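Local coordinates for protein phospho-furanose lactonase (Mycoplasma synoviae, PDB 3OVG) that hydrolyses phosphorylated sugar 1,4-lactones, such as D-xylono-1,4-lactone 5-phosphate, and also carboxy 1,4-lactones, in a zinc-dependent TIM-barrel active site, at residues D27-N32 with K53-F58; I59-S64 with G294-F299; P242-Y247 with I278-N283. All coordinates share one frame; numbering follows the deposited sequence.

Contact 1 (D27-N32 with K53-F58). With ZN (zinc ion), chain G.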
loop_
_atom_site.group_PDB
_atom_site.type_symbol
_atom_site.label_atom_id
_atom_site.label_comp_id
_atom_site.label_asym_id
_atom_site.label_seq_id
_atom_site.Cartn_x
_atom_site.Cartn_y
_atom_site.Cartn_z
ATOM N N ASP A 27 12.641 9.870 26.888
ATOM C CA ASP A 27 11.635 8.837 27.010
ATOM C C ASP A 27 10.235 9.403 26.870
ATOM O O ASP A 27 10.075 10.602 26.580
ATOM C CB ASP A 27 11.814 8.091 28.336
ATOM C CG ASP A 27 11.685 6.593 28.161
ATOM O OD1 ASP A 27 10.768 6.180 27.420
ATOM O OD2 ASP A 27 12.498 5.835 28.735
ATOM N N HIS A 28 9.224 8.565 27.085
ATOM C CA HIS A 28 7.870 8.971 26.784
ATOM C C HIS A 28 6.930 8.265 27.704
ATOM O O HIS A 28 7.260 7.218 28.212
ATOM C CB HIS A 28 7.494 8.614 25.340
ATOM C CG HIS A 28 8.396 9.231 24.335
ATOM N ND1 HIS A 28 8.199 10.502 23.853
ATOM C CD2 HIS A 28 9.544 8.785 23.774
ATOM C CE1 HIS A 28 9.177 10.812 23.024
ATOM N NE2 HIS A 28 10.011 9.789 22.969
ATOM N N PHE A 29 5.741 8.830 27.878
ATOM C CA PHE A 29 4.667 8.114 28.539
ATOM C C PHE A 29 3.370 8.330 27.785
ATOM O O PHE A 29 2.690 7.370 27.408
ATOM C CB PHE A 29 4.529 8.569 29.990
ATOM C CG PHE A 29 5.608 8.041 30.886
ATOM C CD1 PHE A 29 5.733 6.675 31.111
ATOM C CD2 PHE A 29 6.481 8.902 31.517
ATOM C CE1 PHE A 29 6.758 6.166 31.964
ATOM C CE2 PHE A 29 7.492 8.408 32.361
ATOM C CZ PHE A 29 7.617 7.038 32.595
ATOM N N ILE A 30 3.029 9.603 27.589
ATOM C CA ILE A 30 1.845 9.977 26.841
ATOM C C ILE A 30 2.224 10.539 25.467
ATOM O O ILE A 30 3.025 11.475 25.369
ATOM C CB ILE A 30 1.043 11.038 27.612
ATOM C CG1 ILE A 30 0.732 10.525 29.037
ATOM C CG2 ILE A 30 -0.232 11.425 26.821
ATOM C CD1 ILE A 30 -0.247 9.364 29.078
ATOM N N LYS A 31 1.658 9.945 24.421
ATOM C CA LYS A 31 1.721 10.478 23.079
ATOM C C LYS A 31 0.280 10.592 22.631
ATOM O O LYS A 31 -0.408 9.589 22.357
ATOM C CB LYS A 31 2.510 9.558 22.139
ATOM C CG LYS A 31 4.040 9.602 22.352
ATOM C CD LYS A 31 4.783 8.674 21.332
ATOM C CE LYS A 31 6.316 8.891 21.387
ATOM N NZ LYS A 31 7.024 8.242 20.209
ATOM N N ASN A 32 -0.191 11.821 22.578
ATOM C CA ASN A 32 -1.593 12.076 22.339
ATOM C C ASN A 32 -1.816 12.532 20.890
ATOM O O ASN A 32 -1.762 13.713 20.588
ATOM C CB ASN A 32 -2.034 13.141 23.356
ATOM C CG ASN A 32 -3.494 13.469 23.269
ATOM O OD1 ASN A 32 -3.901 14.622 23.492
ATOM N ND2 ASN A 32 -4.300 12.475 22.950
ATOM N N LYS A 53 2.610 3.236 36.791
ATOM C CA LYS A 53 3.181 1.958 37.243
ATOM C C LYS A 53 4.557 1.748 36.629
ATOM O O LYS A 53 5.451 1.242 37.274
ATOM C CB LYS A 53 2.276 0.776 36.872
ATOM C CG LYS A 53 0.867 0.816 37.491
ATOM C CD LYS A 53 -0.039 -0.231 36.810
ATOM C CE LYS A 53 -1.417 -0.267 37.487
ATOM N NZ LYS A 53 -2.424 -1.102 36.754
ATOM N N GLU A 54 4.740 2.129 35.365
ATOM C CA GLU A 54 6.071 1.993 34.760
ATOM C C GLU A 54 7.081 2.883 35.494
ATOM O O GLU A 54 8.184 2.451 35.847
ATOM C CB GLU A 54 6.048 2.287 33.237
ATOM C CG GLU A 54 7.258 1.776 32.431
ATOM C CD GLU A 54 7.295 0.230 32.269
ATOM O OE1 GLU A 54 6.371 -0.486 32.750
ATOM O OE2 GLU A 54 8.269 -0.266 31.676
ATOM N N PHE A 55 6.697 4.139 35.729
ATOM C CA PHE A 55 7.566 5.088 36.406
ATOM C C PHE A 55 8.008 4.542 37.783
ATOM O O PHE A 55 9.192 4.645 38.146
ATOM C CB PHE A 55 6.850 6.429 36.574
ATOM C CG PHE A 55 7.783 7.630 36.652
ATOM C CD1 PHE A 55 8.996 7.559 37.344
ATOM C CD2 PHE A 55 7.451 8.817 36.013
ATOM C CE1 PHE A 55 9.859 8.654 37.425
ATOM C CE2 PHE A 55 8.306 9.936 36.086
ATOM C CZ PHE A 55 9.524 9.846 36.786
ATOM N N LYS A 56 7.052 3.965 38.529
ATOM C CA LYS A 56 7.328 3.328 39.832
ATOM C C LYS A 56 8.333 2.169 39.724
ATOM O O LYS A 56 9.175 1.975 40.606
ATOM C CB LYS A 56 6.024 2.849 40.492
ATOM C CG LYS A 56 5.133 4.021 41.001
ATOM C CD LYS A 56 3.758 3.552 41.534
ATOM C CE LYS A 56 3.003 4.684 42.272
ATOM N NZ LYS A 56 1.535 4.399 42.518
ATOM N N GLU A 57 8.267 1.386 38.656
ATOM C CA GLU A 57 9.310 0.369 38.489
ATOM C C GLU A 57 10.704 0.995 38.299
ATOM O O GLU A 57 11.722 0.520 38.832
ATOM C CB GLU A 57 8.972 -0.569 37.333
ATOM C CG GLU A 57 7.842 -1.494 37.697
ATOM C CD GLU A 57 7.403 -2.393 36.560
ATOM O OE1 GLU A 57 8.210 -2.681 35.644
ATOM O OE2 GLU A 57 6.213 -2.805 36.584
ATOM N N PHE A 58 10.748 2.058 37.511
ATOM C CA PHE A 58 11.986 2.789 37.288
ATOM C C PHE A 58 12.542 3.336 38.603
ATOM O O PHE A 58 13.734 3.282 38.840
ATOM C CB PHE A 58 11.701 3.912 36.282
ATOM C CG PHE A 58 12.841 4.879 36.050
ATOM C CD1 PHE A 58 13.919 4.517 35.266
ATOM C CD2 PHE A 58 12.783 6.167 36.551
ATOM C CE1 PHE A 58 14.931 5.397 34.987
ATOM C CE2 PHE A 58 13.815 7.076 36.293
ATOM C CZ PHE A 58 14.900 6.690 35.514
HETATM ZN ZN ZN G . 11.587 9.649 21.313
HETATM O O HOH W 1 9.681 8.672 20.013
HETATM O O HOH W 2 12.532 8.646 19.406
#
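F29 meets helix 48-60 through apolar contacts, made by the far end of its ring with F55 and E54. CE2 of F29 lies 3.7 Å from CD2 of F55, and the two ring planes are only 17° from parallel. The rings are nevertheless slid so far apart, with centroids 5.5 Å from each other, that they barely overlap. E54 touches the same ring with its aliphatic root: its CB sits near the ring plane, at the edge, 4.1 Å from CE1 of F29. Phenylalanine suits both aromatic places because the surroundings are apolar, I66 of strand 63-68 touching both rings.

The fold is the TIM barrel of the phosphotriesterase family. Residues 27-32 run on from strand 22-25 through the zinc ligand H26, and helix 48-60 lies outside the barrel.

The polar end of E54 is turned elsewhere. With CG anti to the backbone N (chi1 -162°) and a bend at chi2, the carboxylate turns away from F29, to N283 ND2 and the backbone N of L295. Within the loop itself, H28 N donates to OD1 of D27 at 2.9 Å, using the lone pair of OD1 that faces away from OD2.

Metal coordination occupies the other side of the loop. H28 NE2 binds a zinc ion at 2.3 Å, and its ND1 is hydrogen-bonded to D70, which fixes the ring's rotation. H26, D274 and the carbamylated K155 complete the protein ligands of this zinc. The long chain of K31 passes over one face of the H28 imidazole and brings NZ within 2.7 Å of a zinc-bound water.

Contact 2 (I59-S64 with G294-F299)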
loop_
_atom_site.group_PDB
_atom_site.type_symbol
_atom_site.label_atom_id
_atom_site.label_comp_id
_atom_site.label_asym_id
_atom_site.label_seq_id
_atom_site.Cartn_x
_atom_site.Cartn_y
_atom_site.Cartn_z
ATOM N N ILE A 59 11.669 3.884 39.442
ATOM C CA ILE A 59 12.075 4.403 40.747
ATOM C C ILE A 59 12.489 3.226 41.649
ATOM O O ILE A 59 13.564 3.252 42.282
ATOM C CB ILE A 59 10.960 5.315 41.348
ATOM C CG1 ILE A 59 10.880 6.635 40.568
ATOM C CG2 ILE A 59 11.181 5.592 42.834
ATOM C CD1 ILE A 59 9.582 7.425 40.764
ATOM N N ASP A 60 11.682 2.167 41.655
ATOM C CA ASP A 60 12.039 0.948 42.376
ATOM C C ASP A 60 13.493 0.540 42.112
ATOM O O ASP A 60 14.209 0.118 43.025
ATOM C CB ASP A 60 11.098 -0.192 41.990
ATOM C CG ASP A 60 11.528 -1.540 42.586
ATOM O OD1 ASP A 60 12.299 -2.253 41.916
ATOM O OD2 ASP A 60 11.111 -1.883 43.718
ATOM N N ARG A 61 13.949 0.682 40.870
ATOM C CA ARG A 61 15.308 0.229 40.536
ATOM C C ARG A 61 16.335 1.295 40.859
ATOM O O ARG A 61 17.525 1.069 40.690
ATOM C CB ARG A 61 15.437 -0.146 39.044
ATOM C CG ARG A 61 14.533 -1.284 38.570
ATOM C CD ARG A 61 14.853 -2.607 39.249
ATOM N NE ARG A 61 14.194 -3.714 38.565
ATOM C CZ ARG A 61 12.874 -3.907 38.554
ATOM N NH1 ARG A 61 12.070 -3.057 39.186
ATOM N NH2 ARG A 61 12.348 -4.943 37.908
ATOM N N GLY A 62 15.877 2.473 41.289
ATOM C CA GLY A 62 16.797 3.551 41.655
ATOM C C GLY A 62 16.726 4.810 40.794
ATOM O O GLY A 62 17.437 5.752 41.021
ATOM N N GLY A 63 15.850 4.843 39.809
ATOM C CA GLY A 63 15.782 6.015 38.969
ATOM C C GLY A 63 15.059 7.119 39.715
ATOM O O GLY A 63 14.304 6.833 40.648
ATOM N N SER A 64 15.284 8.364 39.299
ATOM C CA SER A 64 14.523 9.516 39.807
ATOM C C SER A 64 13.897 10.342 38.690
ATOM O O SER A 64 12.726 10.710 38.747
ATOM C CB SER A 64 15.433 10.467 40.617
ATOM O OG SER A 64 15.810 9.923 41.870
ATOM N N GLY A 294 10.440 -2.929 29.493
ATOM C CA GLY A 294 10.330 -1.477 29.529
ATOM C C GLY A 294 11.487 -0.820 30.278
ATOM O O GLY A 294 12.660 -1.213 30.124
ATOM N N LEU A 295 11.161 0.162 31.107
ATOM C CA LEU A 295 12.174 0.945 31.816
ATOM C C LEU A 295 13.037 0.072 32.755
ATOM O O LEU A 295 14.232 0.300 32.855
ATOM C CB LEU A 295 11.523 2.136 32.556
ATOM C CG LEU A 295 11.128 3.421 31.782
ATOM C CD1 LEU A 295 10.596 3.149 30.404
ATOM C CD2 LEU A 295 10.153 4.352 32.561
ATOM N N ALA A 296 12.468 -0.950 33.398
ATOM C CA ALA A 296 13.251 -1.746 34.344
ATOM C C ALA A 296 14.390 -2.496 33.648
ATOM O O ALA A 296 15.418 -2.802 34.267
ATOM C CB ALA A 296 12.356 -2.722 35.144
ATOM N N TYR A 297 14.188 -2.802 32.371
ATOM C CA TYR A 297 15.199 -3.470 31.536
ATOM C C TYR A 297 16.558 -2.761 31.589
ATOM O O TYR A 297 17.616 -3.423 31.521
ATOM C CB TYR A 297 14.732 -3.528 30.086
ATOM C CG TYR A 297 15.602 -4.358 29.127
ATOM C CD1 TYR A 297 16.543 -3.741 28.324
ATOM C CD2 TYR A 297 15.431 -5.747 28.989
ATOM C CE1 TYR A 297 17.320 -4.470 27.425
ATOM C CE2 TYR A 297 16.206 -6.489 28.096
ATOM C CZ TYR A 297 17.162 -5.832 27.323
ATOM O OH TYR A 297 17.949 -6.492 26.415
ATOM N N LEU A 298 16.532 -1.425 31.700
ATOM C CA LEU A 298 17.767 -0.656 31.777
ATOM C C LEU A 298 18.658 -1.225 32.892
ATOM O O LEU A 298 19.833 -1.507 32.677
ATOM C CB LEU A 298 17.489 0.838 32.014
ATOM C CG LEU A 298 18.768 1.658 32.238
ATOM C CD1 LEU A 298 19.622 1.606 30.986
ATOM C CD2 LEU A 298 18.492 3.099 32.627
ATOM N N PHE A 299 18.055 -1.425 34.062
ATOM C CA PHE A 299 18.747 -1.829 35.277
ATOM C C PHE A 299 18.930 -3.344 35.346
ATOM O O PHE A 299 19.992 -3.823 35.731
ATOM C CB PHE A 299 17.948 -1.351 36.487
ATOM C CG PHE A 299 17.772 0.140 36.538
ATOM C CD1 PHE A 299 18.754 0.946 37.092
ATOM C CD2 PHE A 299 16.652 0.743 35.996
ATOM C CE1 PHE A 299 18.588 2.299 37.151
ATOM C CE2 PHE A 299 16.502 2.114 36.047
ATOM C CZ PHE A 299 17.468 2.884 36.614
#
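The backbones come closest where helix 48-60 ends, with the CA atoms of R61 and F299 6.6 Å apart. That end is a Schellman motif in which G62 takes the positive phi (116°), a conformation that glycine tolerates readily, having no CB to collide with the carbonyl O of R61. The turn leads from the outer helix into strand 63-68, an alpha-to-beta connection of the TIM barrel, and faces the first turn of helix 296-309.

R61 carries the contact with two parts of its side chain. Its CB lies over one face of the F299 phenyl ring in a CH-pi contact, 3.7 Å from the ring centroid, while CD2 of L298 lies over the opposite face. A bend at chi2 (-64°) then carries the guanidinium to A296, where the small methyl suits the close approach of a flat cation. Charge is balanced by D300, which pairs with NE, and by D60, whose OD1 is 2.9 Å from NH1 in a salt bridge of poor hydrogen-bond angle. At G63 the far end of the phenyl ring lies against bare backbone: CZ of F299 is 4.1 Å from N of G63. Over one face of the guanidinium, CB of A296 stands 3.5 Å from NH2 of R61.

Contact 3 (P242-Y247 with I278-N283). With PO4 (phosphate ion), chain I.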
loop_
_atom_site.group_PDB
_atom_site.type_symbol
_atom_site.label_atom_id
_atom_site.label_comp_id
_atom_site.label_asym_id
_atom_site.label_seq_id
_atom_site.Cartn_x
_atom_site.Cartn_y
_atom_site.Cartn_z
ATOM N N PRO A 242 18.810 -0.030 23.969
ATOM C CA PRO A 242 18.507 -1.291 24.663
ATOM C C PRO A 242 17.155 -1.883 24.218
ATOM O O PRO A 242 16.163 -1.133 24.122
ATOM C CB PRO A 242 18.452 -0.862 26.127
ATOM C CG PRO A 242 19.396 0.292 26.215
ATOM C CD PRO A 242 19.194 1.041 24.901
ATOM N N ASP A 243 17.114 -3.202 23.978
ATOM C CA ASP A 243 15.907 -3.905 23.494
ATOM C C ASP A 243 15.290 -3.285 22.255
ATOM O O ASP A 243 14.079 -3.050 22.188
ATOM C CB ASP A 243 14.838 -4.071 24.582
ATOM C CG ASP A 243 13.740 -5.069 24.192
ATOM O OD1 ASP A 243 14.046 -6.104 23.555
ATOM O OD2 ASP A 243 12.563 -4.839 24.536
ATOM N N ARG A 244 16.135 -3.029 21.260
ATOM C CA ARG A 244 15.667 -2.587 19.962
ATOM C C ARG A 244 16.358 -3.468 18.901
ATOM O O ARG A 244 17.124 -2.975 18.077
ATOM C CB ARG A 244 16.001 -1.112 19.742
ATOM C CG ARG A 244 15.460 -0.151 20.825
ATOM C CD ARG A 244 13.923 -0.161 20.835
ATOM N NE ARG A 244 13.365 0.752 21.826
ATOM C CZ ARG A 244 12.907 0.387 23.018
ATOM N NH1 ARG A 244 12.944 -0.886 23.394
ATOM N NH2 ARG A 244 12.424 1.306 23.842
ATOM N N VAL A 245 16.059 -4.766 18.918
ATOM C CA VAL A 245 16.807 -5.753 18.133
ATOM C C VAL A 245 16.627 -5.584 16.619
ATOM O O VAL A 245 17.545 -5.850 15.834
ATOM C CB VAL A 245 16.481 -7.219 18.610
ATOM C CG1 VAL A 245 17.123 -8.247 17.663
ATOM C CG2 VAL A 245 17.009 -7.430 20.025
ATOM N N LYS A 246 15.467 -5.092 16.195
ATOM C CA LYS A 246 15.283 -4.864 14.769
ATOM C C LYS A 246 16.267 -3.815 14.245
ATOM O O LYS A 246 16.383 -3.630 13.013
ATOM C CB LYS A 246 13.833 -4.446 14.433
ATOM C CG LYS A 246 13.504 -2.990 14.853
ATOM C CD LYS A 246 11.983 -2.727 14.822
ATOM C CE LYS A 246 11.668 -1.225 14.892
ATOM N NZ LYS A 246 10.181 -0.901 14.855
ATOM N N TYR A 247 16.951 -3.105 15.143
ATOM C CA TYR A 247 17.977 -2.180 14.683
ATOM C C TYR A 247 19.368 -2.775 14.900
ATOM O O TYR A 247 20.087 -3.013 13.946
ATOM C CB TYR A 247 17.868 -0.805 15.372
ATOM C CG TYR A 247 16.699 0.022 14.911
ATOM C CD1 TYR A 247 16.738 0.703 13.707
ATOM C CD2 TYR A 247 15.550 0.137 15.700
ATOM C CE1 TYR A 247 15.662 1.469 13.295
ATOM C CE2 TYR A 247 14.481 0.886 15.297
ATOM C CZ TYR A 247 14.533 1.547 14.090
ATOM O OH TYR A 247 13.446 2.298 13.692
ATOM N N ILE A 278 3.951 1.732 22.113
ATOM C CA ILE A 278 3.211 1.100 23.195
ATOM C C ILE A 278 3.821 -0.222 23.714
ATOM O O ILE A 278 3.678 -0.541 24.903
ATOM C CB ILE A 278 1.751 0.917 22.776
ATOM C CG1 ILE A 278 0.795 0.865 23.989
ATOM C CG2 ILE A 278 1.608 -0.236 21.813
ATOM C CD1 ILE A 278 -0.684 1.233 23.589
ATOM N N LEU A 279 4.508 -0.976 22.854
ATOM C CA LEU A 279 5.144 -2.253 23.287
ATOM C C LEU A 279 6.564 -2.108 23.857
ATOM O O LEU A 279 7.261 -3.098 24.091
ATOM C CB LEU A 279 5.150 -3.297 22.164
ATOM C CG LEU A 279 3.752 -3.695 21.658
ATOM C CD1 LEU A 279 3.840 -4.792 20.597
ATOM C CD2 LEU A 279 2.877 -4.168 22.823
ATOM N N TYR A 280 6.996 -0.877 24.071
ATOM C CA TYR A 280 8.320 -0.618 24.615
ATOM C C TYR A 280 8.271 -0.344 26.116
ATOM O O TYR A 280 9.279 0.015 26.714
ATOM C CB TYR A 280 8.995 0.559 23.869
ATOM C CG TYR A 280 9.347 0.274 22.411
ATOM C CD1 TYR A 280 9.186 -1.006 21.863
ATOM C CD2 TYR A 280 9.909 1.271 21.602
ATOM C CE1 TYR A 280 9.536 -1.269 20.527
ATOM C CE2 TYR A 280 10.265 1.016 20.304
ATOM C CZ TYR A 280 10.077 -0.248 19.765
ATOM O OH TYR A 280 10.430 -0.475 18.458
ATOM N N GLN A 281 7.096 -0.514 26.731
ATOM C CA GLN A 281 7.001 -0.454 28.185
ATOM C C GLN A 281 6.278 -1.691 28.685
ATOM O O GLN A 281 5.419 -2.212 27.986
ATOM C CB GLN A 281 6.296 0.823 28.648
ATOM C CG GLN A 281 7.110 2.051 28.335
ATOM C CD GLN A 281 6.503 3.309 28.889
ATOM O OE1 GLN A 281 5.756 3.271 29.875
ATOM N NE2 GLN A 281 6.829 4.447 28.267
ATOM N N ARG A 282 6.676 -2.179 29.864
ATOM C CA ARG A 282 6.127 -3.405 30.426
ATOM C C ARG A 282 4.631 -3.261 30.718
ATOM O O ARG A 282 3.827 -4.068 30.278
ATOM C CB ARG A 282 6.845 -3.772 31.717
ATOM C CG ARG A 282 6.557 -5.205 32.166
ATOM C CD ARG A 282 7.317 -5.570 33.455
ATOM N NE ARG A 282 6.594 -5.130 34.661
ATOM C CZ ARG A 282 5.572 -5.788 35.193
ATOM N NH1 ARG A 282 4.964 -5.333 36.281
ATOM N NH2 ARG A 282 5.161 -6.914 34.633
ATOM N N ASN A 283 4.275 -2.214 31.453
ATOM C CA ASN A 283 2.886 -2.034 31.868
ATOM C C ASN A 283 1.955 -1.704 30.706
ATOM O O ASN A 283 0.896 -2.269 30.582
ATOM C CB ASN A 283 2.799 -1.053 33.051
ATOM C CG ASN A 283 3.232 -1.699 34.355
ATOM O OD1 ASN A 283 2.468 -2.473 34.960
ATOM N ND2 ASN A 283 4.463 -1.413 34.788
HETATM P P PO4 I . 10.966 2.592 16.429
HETATM O O1 PO4 I . 10.225 3.566 17.364
HETATM O O2 PO4 I . 9.995 1.918 15.428
HETATM O O3 PO4 I . 12.032 3.384 15.665
HETATM O O4 PO4 I . 11.686 1.561 17.296
HETATM O O HOH W 3 11.991 0.584 26.591
HETATM O O HOH W 4 8.762 -2.067 16.896
#
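One face of the Y280 ring carries the guanidinium of R244; phosphate O4 lies in the ring plane at its edge and, likewise, in plane at the edge of the Y247 ring. The guanidinium is nearly flat on the Y280 ring, its plane turned by 23° and its CZ 3.8 Å from the centroid, a cation-pi stack in which CD of R244 adds a CH-pi contact. Arginine suits this place because its flat cation can stack while its N-H groups bond around the rim. NH1 donates to the O of D243 at 2.7 Å, from above the carbonyl plane, and NH2 reaches a water, in the guanidinium plane, that in turn donates to the O of Y280.

Three side chains grip the phosphate, which probably came from the crystallisation liquor. The hydroxyl of Y280 donates to O4 at 2.7 Å, that of Y247 to O3 at 2.7 Å, and K246 NZ to O2 at 2.9 Å. Extended beyond CG, the lysine reaches the ion; a second water links its NZ to the OH of Y280, and its backbone N is hydrogen-bonded to Y160 OH of a neighbouring subunit. K246, Y247 and Y280 all bind substrate, so the ion may mark where the 5-phosphate sits.

Loop 242-247 joins strand 236-239 to helix 250-262; 278-283 follows strand 269-271 and enters helix 282-287, with Q281 at its N-cap. Y297 of helix 296-309 touches P242 and D243.

Overall arrangement
From the N terminus, contact 1 closes first, folding the loop after strand 22-25 against helix 48-60. Contact 2 opens where that helix ends and closes some 230 residues later on helix 296-309, bringing an early part of the TIM barrel beside a late one. Contact 3 is nested within this long loop, joining the loops that follow strands 236-239 and 269-271. All three lie on one side of the chain's centre. E54 ties contacts 1 and 2 through the backbone N of L295; E57 ties contact 1 to contact 3 by a salt bridge to R282. Contacts 2 and 3 meet where Y297 packs on P242 and D243.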